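Sigma-54 interaction domain protein (Enterococcus faecalis, PDB 3GDW) is of unknown function but probably acts as an ATP- and DNA-binding sigma-54-dependent transcriptional regulator, of which this piece is the PTS EIIA-like domain. Local coordinates at residues V7-L21 with T30-M42. Sequence-based numbering, arbitrary orientation.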
ATOM      1  N   VAL B   7      10.378  13.449   2.535  1.00 26.92           N
ATOM      2  CA  VAL B   7       9.326  12.424   2.370  1.00 26.16           C
ATOM      3  C   VAL B   7       8.948  11.851   3.729  1.00 26.53           C
ATOM      4  O   VAL B   7       9.822  11.381   4.480  1.00 26.15           O
ATOM      5  CB  VAL B   7       9.767  11.295   1.437  1.00 26.07           C
ATOM      6  CG1 VAL B   7       8.608  10.285   1.193  1.00 24.15           C
ATOM      7  CG2 VAL B   7      10.222  11.864   0.122  1.00 24.62           C
ATOM      8  N   PHE B   8       7.657  11.916   4.054  1.00 25.74           N
ATOM      9  CA  PHE B   8       7.153  11.331   5.293  1.00 25.91           C
ATOM     10  C   PHE B   8       6.097  10.300   4.956  1.00 25.96           C
ATOM     11  O   PHE B   8       5.173  10.577   4.159  1.00 25.76           O
ATOM     12  CB  PHE B   8       6.559  12.419   6.211  1.00 26.51           C
ATOM     13  CG  PHE B   8       7.599  13.349   6.788  1.00 28.17           C
ATOM     14  CD1 PHE B   8       8.057  13.175   8.096  1.00 30.19           C
ATOM     15  CD2 PHE B   8       8.133  14.383   6.012  1.00 30.48           C
ATOM     16  CE1 PHE B   8       9.032  14.049   8.642  1.00 30.53           C
ATOM     17  CE2 PHE B   8       9.106  15.247   6.526  1.00 31.73           C
ATOM     18  CZ  PHE B   8       9.554  15.082   7.848  1.00 31.38           C
ATOM     19  N   VAL B   9       6.235   9.107   5.534  1.00 24.97           N
ATOM     20  CA  VAL B   9       5.275   8.028   5.253  1.00 25.74           C
ATOM     21  C   VAL B   9       4.443   7.788   6.514  1.00 26.00           C
ATOM     22  O   VAL B   9       4.992   7.392   7.543  1.00 25.43           O
ATOM     23  CB  VAL B   9       5.995   6.679   4.821  1.00 25.74           C
ATOM     24  CG1 VAL B   9       4.977   5.650   4.419  1.00 25.15           C
ATOM     25  CG2 VAL B   9       7.010   6.904   3.676  1.00 25.45           C
ATOM     26  N   LEU B  10       3.129   8.029   6.436  1.00 26.39           N
ATOM     27  CA  LEU B  10       2.242   7.892   7.603  1.00 26.97           C
ATOM     28  C   LEU B  10       1.116   6.931   7.292  1.00 26.73           C
ATOM     29  O   LEU B  10       0.361   7.154   6.337  1.00 26.63           O
ATOM     30  CB  LEU B  10       1.645   9.253   8.007  1.00 27.36           C
ATOM     31  CG  LEU B  10       2.472  10.038   9.038  1.00 30.33           C
ATOM     32  CD1 LEU B  10       3.740  10.549   8.416  1.00 33.79           C
ATOM     33  CD2 LEU B  10       1.667  11.208   9.630  1.00 33.81           C
HETATM   34  N   MSE B  11       1.003   5.855   8.082  1.00 26.46           N
HETATM   35  CA  MSE B  11      -0.014   4.809   7.814  1.00 26.56           C
HETATM   36  C   MSE B  11      -0.628   4.208   9.072  1.00 25.54           C
HETATM   37  O   MSE B  11      -0.025   4.228  10.146  1.00 25.79           O
HETATM   38  CB  MSE B  11       0.574   3.683   6.921  1.00 26.02           C
HETATM   39  CG  MSE B  11       0.956   4.170   5.546  1.00 28.54           C
HETATM   40 SE   MSE B  11       1.831   2.849   4.478  0.75 32.49          SE
HETATM   41  CE  MSE B  11       2.109   3.972   2.916  1.00 27.51           C
ATOM     42  N   HIS B  12      -1.831   3.672   8.934  1.00 24.99           N
ATOM     43  CA  HIS B  12      -2.495   2.999  10.029  1.00 25.04           C
ATOM     44  C   HIS B  12      -1.806   1.664  10.312  1.00 25.67           C
ATOM     45  O   HIS B  12      -1.401   0.976   9.372  1.00 26.51           O
ATOM     46  CB  HIS B  12      -3.944   2.713   9.643  1.00 25.07           C
ATOM     47  CG  HIS B  12      -4.773   3.945   9.474  1.00 25.39           C
ATOM     48  ND1 HIS B  12      -4.513   4.888   8.500  1.00 24.50           N
ATOM     49  CD2 HIS B  12      -5.881   4.368  10.130  1.00 24.62           C
ATOM     50  CE1 HIS B  12      -5.419   5.851   8.576  1.00 26.06           C
ATOM     51  NE2 HIS B  12      -6.256   5.561   9.563  1.00 24.55           N
ATOM     52  N   GLY B  13      -1.705   1.285  11.585  1.00 25.40           N
ATOM     53  CA  GLY B  13      -1.202  -0.038  11.941  1.00 25.18           C
ATOM     54  C   GLY B  13       0.162   0.087  12.573  1.00 25.14           C
ATOM     55  O   GLY B  13       0.678   1.196  12.685  1.00 24.21           O
ATOM     56  N   ASP B  14       0.741  -1.049  12.983  1.00 24.83           N
ATOM     57  CA  ASP B  14       1.960  -1.034  13.789  1.00 25.23           C
ATOM     58  C   ASP B  14       3.257  -0.793  13.027  1.00 25.56           C
ATOM     59  O   ASP B  14       4.184  -0.220  13.591  1.00 25.33           O
ATOM     60  CB  ASP B  14       2.083  -2.330  14.604  1.00 25.95           C
ATOM     61  CG  ASP B  14       1.015  -2.443  15.699  1.00 27.32           C
ATOM     62  OD1 ASP B  14       0.422  -1.421  16.090  1.00 26.94           O
ATOM     63  OD2 ASP B  14       0.781  -3.560  16.174  1.00 31.40           O
ATOM     64  N   SER B  15       3.357  -1.281  11.778  1.00 25.13           N
ATOM     65  CA  SER B  15       4.637  -1.260  11.063  1.00 25.14           C
ATOM     66  C   SER B  15       4.535  -1.209   9.534  1.00 24.80           C
ATOM     67  O   SER B  15       5.529  -1.438   8.839  1.00 25.32           O
ATOM     68  CB  SER B  15       5.497  -2.468  11.459  1.00 25.58           C
ATOM     69  OG  SER B  15       4.927  -3.668  10.961  1.00 26.56           O
ATOM     70  N   THR B  16       3.366  -0.870   9.011  1.00 24.38           N
ATOM     71  CA  THR B  16       3.214  -0.786   7.558  1.00 24.14           C
ATOM     72  C   THR B  16       4.081   0.309   6.978  1.00 24.97           C
ATOM     73  O   THR B  16       4.846   0.051   6.031  1.00 24.87           O
ATOM     74  CB  THR B  16       1.770  -0.536   7.141  1.00 23.37           C
ATOM     75  OG1 THR B  16       0.956  -1.491   7.814  1.00 23.09           O
ATOM     76  CG2 THR B  16       1.620  -0.727   5.625  1.00 23.90           C
ATOM     77  N   ALA B  17       3.966   1.516   7.521  1.00 24.23           N
ATOM     78  CA  ALA B  17       4.742   2.639   6.996  1.00 24.63           C
ATOM     79  C   ALA B  17       6.251   2.364   7.101  1.00 24.63           C
ATOM     80  O   ALA B  17       6.998   2.576   6.116  1.00 24.03           O
ATOM     81  CB  ALA B  17       4.380   3.966   7.714  1.00 24.77           C
ATOM     82  N   SER B  18       6.703   1.914   8.285  1.00 23.94           N
ATOM     83  CA  SER B  18       8.129   1.725   8.517  1.00 24.10           C
ATOM     84  C   SER B  18       8.705   0.572   7.686  1.00 24.56           C
ATOM     85  O   SER B  18       9.816   0.670   7.185  1.00 24.79           O
ATOM     86  CB  SER B  18       8.458   1.557  10.014  1.00 24.09           C
ATOM     87  OG  SER B  18       7.628   0.568  10.627  1.00 23.96           O
ATOM     88  N   SER B  19       7.955  -0.515   7.565  1.00 24.72           N
ATOM     89  CA  SER B  19       8.401  -1.666   6.772  1.00 24.55           C
ATOM     90  C   SER B  19       8.462  -1.328   5.274  1.00 25.56           C
ATOM     91  O   SER B  19       9.398  -1.752   4.589  1.00 24.72           O
ATOM     92  CB  SER B  19       7.452  -2.830   6.998  1.00 24.33           C
ATOM     93  OG  SER B  19       7.867  -3.973   6.295  1.00 25.41           O
HETATM   94  N   MSE B  20       7.461  -0.608   4.765  1.00 24.36           N
HETATM   95  CA  MSE B  20       7.531  -0.147   3.376  1.00 25.96           C
HETATM   96  C   MSE B  20       8.720   0.757   3.134  1.00 25.55           C
HETATM   97  O   MSE B  20       9.379   0.620   2.096  1.00 25.62           O
HETATM   98  CB  MSE B  20       6.289   0.632   2.951  1.00 25.98           C
HETATM   99  CG  MSE B  20       5.168  -0.172   2.513  1.00 28.51           C
HETATM  100 SE   MSE B  20       3.778   1.043   1.861  0.75 30.36          SE
HETATM  101  CE  MSE B  20       2.443  -0.342   1.720  1.00 29.89           C
ATOM    102  N   LEU B  21       8.976   1.682   4.074  1.00 24.14           N
ATOM    103  CA  LEU B  21      10.132   2.594   3.943  1.00 24.66           C
ATOM    104  C   LEU B  21      11.465   1.837   4.013  1.00 24.30           C
ATOM    105  O   LEU B  21      12.385   2.134   3.238  1.00 24.09           O
ATOM    106  CB  LEU B  21      10.108   3.730   4.991  1.00 22.98           C
ATOM    107  CG  LEU B  21      11.239   4.773   4.927  1.00 24.94           C
ATOM    108  CD1 LEU B  21      11.240   5.494   3.589  1.00 21.78           C
ATOM    109  CD2 LEU B  21      11.144   5.794   6.081  1.00 24.27           C
ATOM    110  N   THR B  30      19.778   4.053   0.563  1.00 34.34           N
ATOM    111  CA  THR B  30      19.695   5.381   1.175  1.00 35.01           C
ATOM    112  C   THR B  30      19.003   5.288   2.530  1.00 35.27           C
ATOM    113  O   THR B  30      18.253   4.343   2.789  1.00 34.51           O
ATOM    114  CB  THR B  30      18.906   6.372   0.269  1.00 35.00           C
ATOM    115  OG1 THR B  30      18.945   7.691   0.830  1.00 35.97           O
ATOM    116  CG2 THR B  30      17.469   5.945   0.131  1.00 35.50           C
ATOM    117  N   SER B  31      19.230   6.266   3.403  1.00 35.62           N
ATOM    118  CA  SER B  31      18.486   6.276   4.660  1.00 36.59           C
ATOM    119  C   SER B  31      17.579   7.505   4.794  1.00 36.28           C
ATOM    120  O   SER B  31      17.083   7.813   5.887  1.00 36.03           O
ATOM    121  CB  SER B  31      19.409   6.085   5.872  1.00 36.84           C
ATOM    122  OG  SER B  31      20.513   6.956   5.788  1.00 40.48           O
ATOM    123  N   ILE B  32      17.310   8.169   3.671  1.00 35.60           N
ATOM    124  CA  ILE B  32      16.432   9.344   3.713  1.00 34.76           C
ATOM    125  C   ILE B  32      14.943   8.933   3.776  1.00 33.61           C
ATOM    126  O   ILE B  32      14.584   7.814   3.418  1.00 33.62           O
ATOM    127  CB  ILE B  32      16.705  10.329   2.547  1.00 35.23           C
ATOM    128  CG1 ILE B  32      16.230   9.749   1.226  1.00 34.73           C
ATOM    129  CG2 ILE B  32      18.213  10.721   2.483  1.00 35.25           C
ATOM    130  CD1 ILE B  32      15.495  10.737   0.412  1.00 35.07           C
ATOM    131  N   GLY B  33      14.085   9.836   4.229  1.00 32.77           N
ATOM    132  CA  GLY B  33      12.667   9.520   4.414  1.00 32.06           C
ATOM    133  C   GLY B  33      12.406   9.194   5.875  1.00 31.55           C
ATOM    134  O   GLY B  33      13.293   8.729   6.590  1.00 31.10           O
ATOM    135  N   THR B  34      11.175   9.433   6.307  1.00 30.41           N
ATOM    136  CA  THR B  34      10.770   9.235   7.681  1.00 29.33           C
ATOM    137  C   THR B  34       9.453   8.491   7.666  1.00 29.11           C
ATOM    138  O   THR B  34       8.534   8.894   6.944  1.00 28.22           O
ATOM    139  CB  THR B  34      10.580  10.599   8.378  1.00 29.15           C
ATOM    140  OG1 THR B  34      11.840  11.270   8.413  1.00 30.55           O
ATOM    141  CG2 THR B  34      10.056  10.431   9.792  1.00 29.39           C
ATOM    142  N   ALA B  35       9.360   7.404   8.445  1.00 28.16           N
ATOM    143  CA  ALA B  35       8.074   6.689   8.574  1.00 27.00           C
ATOM    144  C   ALA B  35       7.487   6.827   9.980  1.00 26.95           C
ATOM    145  O   ALA B  35       8.234   6.834  10.971  1.00 25.60           O
ATOM    146  CB  ALA B  35       8.218   5.216   8.192  1.00 26.55           C
HETATM  147  N   MSE B  36       6.154   6.920  10.070  1.00 25.36           N
HETATM  148  CA  MSE B  36       5.503   6.988  11.377  1.00 26.12           C
HETATM  149  C   MSE B  36       4.295   6.099  11.281  1.00 24.65           C
HETATM  150  O   MSE B  36       3.524   6.229  10.338  1.00 22.78           O
HETATM  151  CB  MSE B  36       5.010   8.414  11.655  1.00 26.96           C
HETATM  152  CG  MSE B  36       6.033   9.488  11.292  1.00 31.81           C
HETATM  153 SE   MSE B  36       5.608  11.175  12.162  0.75 41.20          SE
HETATM  154  CE  MSE B  36       7.433  11.580  12.732  1.00 39.35           C
ATOM    155  N   ASN B  37       4.116   5.230  12.269  1.00 24.06           N
ATOM    156  CA  ASN B  37       3.019   4.269  12.247  1.00 23.97           C
ATOM    157  C   ASN B  37       1.982   4.761  13.217  1.00 24.54           C
ATOM    158  O   ASN B  37       2.324   5.156  14.324  1.00 24.05           O
ATOM    159  CB  ASN B  37       3.506   2.881  12.672  1.00 23.70           C
ATOM    160  CG  ASN B  37       4.626   2.357  11.773  1.00 23.41           C
ATOM    161  OD1 ASN B  37       4.423   2.113  10.575  1.00 21.86           O
ATOM    162  ND2 ASN B  37       5.817   2.246  12.331  1.00 21.08           N
HETATM  163  N   MSE B  38       0.715   4.751  12.816  1.00 25.08           N
HETATM  164  CA  MSE B  38      -0.349   5.132  13.739  1.00 25.67           C
HETATM  165  C   MSE B  38      -1.079   3.885  14.210  1.00 26.12           C
HETATM  166  O   MSE B  38      -1.921   3.349  13.472  1.00 25.56           O
HETATM  167  CB  MSE B  38      -1.348   6.087  13.087  1.00 25.70           C
HETATM  168  CG  MSE B  38      -2.360   6.650  14.106  1.00 27.83           C
HETATM  169 SE   MSE B  38      -3.519   7.962  13.242  0.75 31.74          SE
HETATM  170  CE  MSE B  38      -4.646   6.690  12.280  1.00 33.11           C
ATOM    171  N   PRO B  39      -0.764   3.418  15.435  1.00 26.20           N
ATOM    172  CA  PRO B  39      -1.417   2.207  15.854  1.00 26.60           C
ATOM    173  C   PRO B  39      -2.885   2.492  16.150  1.00 27.33           C
ATOM    174  O   PRO B  39      -3.313   3.657  16.253  1.00 26.28           O
ATOM    175  CB  PRO B  39      -0.627   1.782  17.113  1.00 27.54           C
ATOM    176  CG  PRO B  39      -0.109   3.086  17.694  1.00 27.28           C
ATOM    177  CD  PRO B  39       0.201   3.920  16.444  1.00 26.72           C
ATOM    178  N   LEU B  40      -3.676   1.443  16.223  1.00 28.12           N
ATOM    179  CA  LEU B  40      -5.119   1.646  16.203  1.00 29.38           C
ATOM    180  C   LEU B  40      -5.666   2.389  17.429  1.00 29.46           C
ATOM    181  O   LEU B  40      -6.670   3.054  17.325  1.00 29.36           O
ATOM    182  CB  LEU B  40      -5.875   0.336  15.906  1.00 30.61           C
ATOM    183  CG  LEU B  40      -5.778  -0.132  14.428  1.00 32.86           C
ATOM    184  CD1 LEU B  40      -6.459  -1.473  14.199  1.00 34.27           C
ATOM    185  CD2 LEU B  40      -6.309   0.937  13.400  1.00 35.58           C
ATOM    186  N   THR B  41      -4.972   2.314  18.562  1.00 29.53           N
ATOM    187  CA  THR B  41      -5.399   3.034  19.770  1.00 30.19           C
ATOM    188  C   THR B  41      -4.993   4.511  19.758  1.00 29.04           C
ATOM    189  O   THR B  41      -5.385   5.242  20.646  1.00 29.37           O
ATOM    190  CB  THR B  41      -4.791   2.408  21.016  1.00 30.23           C
ATOM    191  OG1 THR B  41      -3.381   2.294  20.822  1.00 34.27           O
ATOM    192  CG2 THR B  41      -5.360   1.017  21.251  1.00 31.59           C
HETATM  193  N   MSE B  42      -4.194   4.948  18.776  1.00 27.47           N
HETATM  194  CA  MSE B  42      -3.700   6.330  18.757  1.00 26.27           C
HETATM  195  C   MSE B  42      -4.691   7.271  18.085  1.00 26.18           C
HETATM  196  O   MSE B  42      -5.127   7.002  16.984  1.00 24.62           O
HETATM  197  CB  MSE B  42      -2.328   6.434  18.059  1.00 26.03           C
HETATM  198  CG  MSE B  42      -1.886   7.889  17.815  1.00 25.85           C
HETATM  199 SE   MSE B  42      -0.011   8.019  17.208  0.75 26.94          SE
HETATM  200  CE  MSE B  42       0.927   7.808  18.904  1.00 25.60           C
TER
HETATM  201  O   HOH W   1      12.034  12.686   6.056  1.00 40.73           O
HETATM  202  O   HOH W   2      -2.386  -1.079  15.973  1.00 31.53           O
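Asn37 grips the start of helix 16-28 through both ends of its amide. Asn37 OD1 accepts the backbone N-H of Ser18 at 3.2 Å, with the donor tilted slightly from the carbonyl plane. Asn37 ND2 donates to Ser18 OG at 3.0 Å, and OG lies close to the amide plane. The two bonds fix the rotation of the amide. The Ser18 hydroxyl sits between the backbone N and the carbonyl carbon (chi1 50°), which turns OG to the amide. Next to this, packing is tight. Ala35 CB lies 3.5 Å from Ser18 CA, and Leu21 lays CD2 over the backbone of Thr34 and Ala35, 3.4 Å from Ala35 N.

Strands 7-12 and 34-38 run parallel. Five backbone hydrogen bonds join them, and a sixth, from Gly13 N to Met38 O, continues the ladder just past the first strand. The one from Met11 N to Met36 O is weak. With helix 16-28 between them they form a beta-alpha-beta unit, and strand 34-38 is the outermost strand on its side of the chain's parallel sheet. The unit belongs to the PTS fructose IIA-type domain. Val9, Met11, Ala35 and Asn37 lie on the face toward helix 16-28. The opposite face carries Phe8, Leu10, His12, Thr34, Met36 and Met38, partly covered by helix 44-57. There the Phe8 ring meets Thr34 CB obliquely. The selenomethionine Met38 bends at chi3 (76°) and sets CE over one face of the His12 ring, 3.6 Å from its centroid, a CH-pi contact. The His12 backbone N is hydrogen-bonded to Asp71. A water bridges Val7 O and Thr34 OG1 at the start of the two strands.

The Asp14-Pro39 side is looser; Asp14 is exposed. Asp14 OD1 touches Pro39 CB at 3.5 Å, and a water links OD1 to Leu40 N. At the helix start, Ser15 and Thr16 hydrogen-bond through their hydroxyls to Ser15 and Ser19, respectively, of the second subunit.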